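Local coordinates for protein similar to sp|P32453 Saccharomyces cerevisiae YNL315c ATP11 (Candida glabrata CBS 138, PDB 2P4F) that probably acts as a mitochondrial chaperone of the ATP11 family, binding unfolded protein, at residues L156-L161 against N288-L293. Numbering follows the deposited sequence.
Sequences LFVLPL and NKLIQL
Leu290 reaches from helix 287-295 to the edge strand 156-162 and lays its two methyl groups against the outer edge of the strand, the edge turned away from strand 179-190. Both branches meet the same carbonyl: CD1 and CD2 of Leu290 each lie 3.4 Å from Val158 O. CD1 also touches the ring of Phe157, 3.6 Å from its CZ, coming to it obliquely as the two side chains run past one another with opposed directions. CD2 is 4.1 Å from Val158 CG1, where the Leu290 and Val158 side chains are roughly perpendicular. With its CG anti to the backbone N (chi1 167°), Leu290 extends from the helix so that its fork straddles the carbonyl. Farther along, the Pro160 ring backs this packing: its CD is 4.3 Å from Leu290 CG, while its CB meets Ile291 CG1 at 4.4 Å.

The strand is held on its other edge by strand 179-190, through backbone hydrogen bonds of Phe157 with Val184 and Leu159 with Gln182. Leu274 and Leu275 of helix 266-280 touch Leu290 and Phe157, respectively, and Phe257 meets the Phe157 ring. Helix 287-295 thus covers the outermost strand of the half barrel's antiparallel sheet. Between residues 156-161 and 288-293 the packing is apolar, and the carbonyl of Val158 is buried under leucine methyls with no polar partner, a probable energetic cost set against the hydrophobic burial around it.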
loop_
_atom_site.group_PDB
_atom_site.type_symbol
_atom_site.label_atom_id
_atom_site.label_comp_id
_atom_site.label_asym_id
_atom_site.label_seq_id
_atom_site.Cartn_x
_atom_site.Cartn_y
_atom_site.Cartn_z
ATOM N N LEU A 156 -2.284 3.231 -10.730
ATOM C CA LEU A 156 -3.068 2.015 -10.917
ATOM C C LEU A 156 -2.124 0.885 -11.278
ATOM O O LEU A 156 -1.182 1.092 -12.059
ATOM C CB LEU A 156 -4.104 2.242 -12.023
ATOM C CG LEU A 156 -5.082 1.077 -12.233
ATOM C CD1 LEU A 156 -5.971 0.891 -11.003
ATOM C CD2 LEU A 156 -5.936 1.315 -13.496
ATOM N N PHE A 157 -2.356 -0.306 -10.771
ATOM C CA PHE A 157 -1.541 -1.433 -11.224
ATOM C C PHE A 157 -2.365 -2.708 -11.081
ATOM O O PHE A 157 -3.495 -2.659 -10.593
ATOM C CB PHE A 157 -0.230 -1.520 -10.455
ATOM C CG PHE A 157 0.884 -2.328 -11.146
ATOM C CD1 PHE A 157 1.140 -2.162 -12.522
ATOM C CD2 PHE A 157 1.651 -3.205 -10.428
ATOM C CE1 PHE A 157 2.171 -2.861 -13.163
ATOM C CE2 PHE A 157 2.692 -3.904 -11.052
ATOM C CZ PHE A 157 2.938 -3.712 -12.409
ATOM N N VAL A 158 -1.816 -3.823 -11.573
ATOM C CA VAL A 158 -2.436 -5.143 -11.362
ATOM C C VAL A 158 -1.389 -6.038 -10.759
ATOM O O VAL A 158 -0.203 -5.954 -11.177
ATOM C CB VAL A 158 -2.923 -5.716 -12.711
ATOM C CG1 VAL A 158 -3.394 -7.129 -12.540
ATOM C CG2 VAL A 158 -4.037 -4.794 -13.233
ATOM N N LEU A 159 -1.755 -6.874 -9.778
ATOM C CA LEU A 159 -0.824 -7.830 -9.243
ATOM C C LEU A 159 -1.492 -9.185 -9.147
ATOM O O LEU A 159 -2.681 -9.248 -8.854
ATOM C CB LEU A 159 -0.377 -7.483 -7.802
ATOM C CG LEU A 159 0.597 -6.332 -7.644
ATOM C CD1 LEU A 159 0.769 -6.054 -6.136
ATOM C CD2 LEU A 159 1.957 -6.587 -8.289
ATOM N N PRO A 160 -0.733 -10.249 -9.322
ATOM C CA PRO A 160 -1.338 -11.545 -9.117
ATOM C C PRO A 160 -1.313 -11.939 -7.636
ATOM O O PRO A 160 -0.372 -11.677 -6.885
ATOM C CB PRO A 160 -0.369 -12.471 -9.892
ATOM C CG PRO A 160 0.961 -11.793 -9.734
ATOM C CD PRO A 160 0.699 -10.313 -9.701
ATOM N N LEU A 161 -2.386 -12.586 -7.240
ATOM C CA LEU A 161 -2.381 -13.324 -5.989
ATOM C C LEU A 161 -2.295 -14.828 -6.313
ATOM O O LEU A 161 -3.201 -15.450 -6.890
ATOM C CB LEU A 161 -3.616 -12.896 -5.212
ATOM C CG LEU A 161 -3.867 -13.543 -3.867
ATOM C CD1 LEU A 161 -2.606 -13.364 -3.017
ATOM C CD2 LEU A 161 -5.100 -12.926 -3.221
ATOM N N ASN A 288 2.036 -11.689 -18.827
ATOM C CA ASN A 288 2.994 -12.760 -18.541
ATOM C C ASN A 288 4.234 -12.237 -17.864
ATOM O O ASN A 288 4.684 -12.888 -16.903
ATOM C CB ASN A 288 3.289 -13.490 -19.862
ATOM C CG ASN A 288 1.900 -14.035 -20.255
ATOM O OD1 ASN A 288 1.631 -15.137 -19.774
ATOM N ND2 ASN A 288 1.120 -13.264 -21.031
ATOM N N LYS A 289 4.755 -11.100 -18.315
ATOM C CA LYS A 289 5.969 -10.600 -17.642
ATOM C C LYS A 289 5.635 -10.133 -16.238
ATOM O O LYS A 289 6.388 -10.315 -15.279
ATOM C CB LYS A 289 6.544 -9.457 -18.441
ATOM C CG LYS A 289 7.743 -8.763 -17.826
ATOM C CD LYS A 289 9.012 -9.568 -18.033
ATOM C CE LYS A 289 10.227 -8.890 -17.415
ATOM N NZ LYS A 289 10.678 -7.681 -18.172
ATOM N N LEU A 290 4.467 -9.518 -16.090
ATOM C CA LEU A 290 3.991 -9.116 -14.757
ATOM C C LEU A 290 4.010 -10.273 -13.778
ATOM O O LEU A 290 4.493 -10.259 -12.647
ATOM C CB LEU A 290 2.530 -8.612 -14.797
ATOM C CG LEU A 290 1.882 -8.474 -13.384
ATOM C CD1 LEU A 290 2.575 -7.328 -12.664
ATOM C CD2 LEU A 290 0.389 -8.314 -13.517
ATOM N N ILE A 291 3.441 -11.377 -14.237
ATOM C CA ILE A 291 3.362 -12.566 -13.369
ATOM C C ILE A 291 4.746 -13.119 -13.086
ATOM O O ILE A 291 5.085 -13.489 -11.952
ATOM C CB ILE A 291 2.455 -13.634 -14.007
ATOM C CG1 ILE A 291 1.003 -13.160 -14.004
ATOM C CG2 ILE A 291 2.678 -14.940 -13.274
ATOM C CD1 ILE A 291 0.018 -13.992 -14.793
ATOM N N GLN A 292 5.610 -13.136 -14.087
ATOM C CA GLN A 292 6.988 -13.597 -13.822
ATOM C C GLN A 292 7.714 -12.711 -12.822
ATOM O O GLN A 292 8.421 -13.165 -11.917
ATOM C CB GLN A 292 7.731 -13.618 -15.159
ATOM C CG GLN A 292 9.206 -13.977 -15.095
ATOM C CD GLN A 292 10.124 -12.764 -15.166
ATOM O OE1 GLN A 292 11.328 -12.834 -15.417
ATOM N NE2 GLN A 292 9.532 -11.599 -14.931
ATOM N N LEU A 293 7.569 -11.386 -12.985
ATOM C CA LEU A 293 8.306 -10.475 -12.142
ATOM C C LEU A 293 7.692 -10.434 -10.744
ATOM O O LEU A 293 8.396 -10.198 -9.772
ATOM C CB LEU A 293 8.326 -9.048 -12.699
ATOM C CG LEU A 293 9.158 -8.797 -13.952
ATOM C CD1 LEU A 293 8.838 -7.421 -14.535
ATOM C CD2 LEU A 293 10.651 -8.835 -13.685
#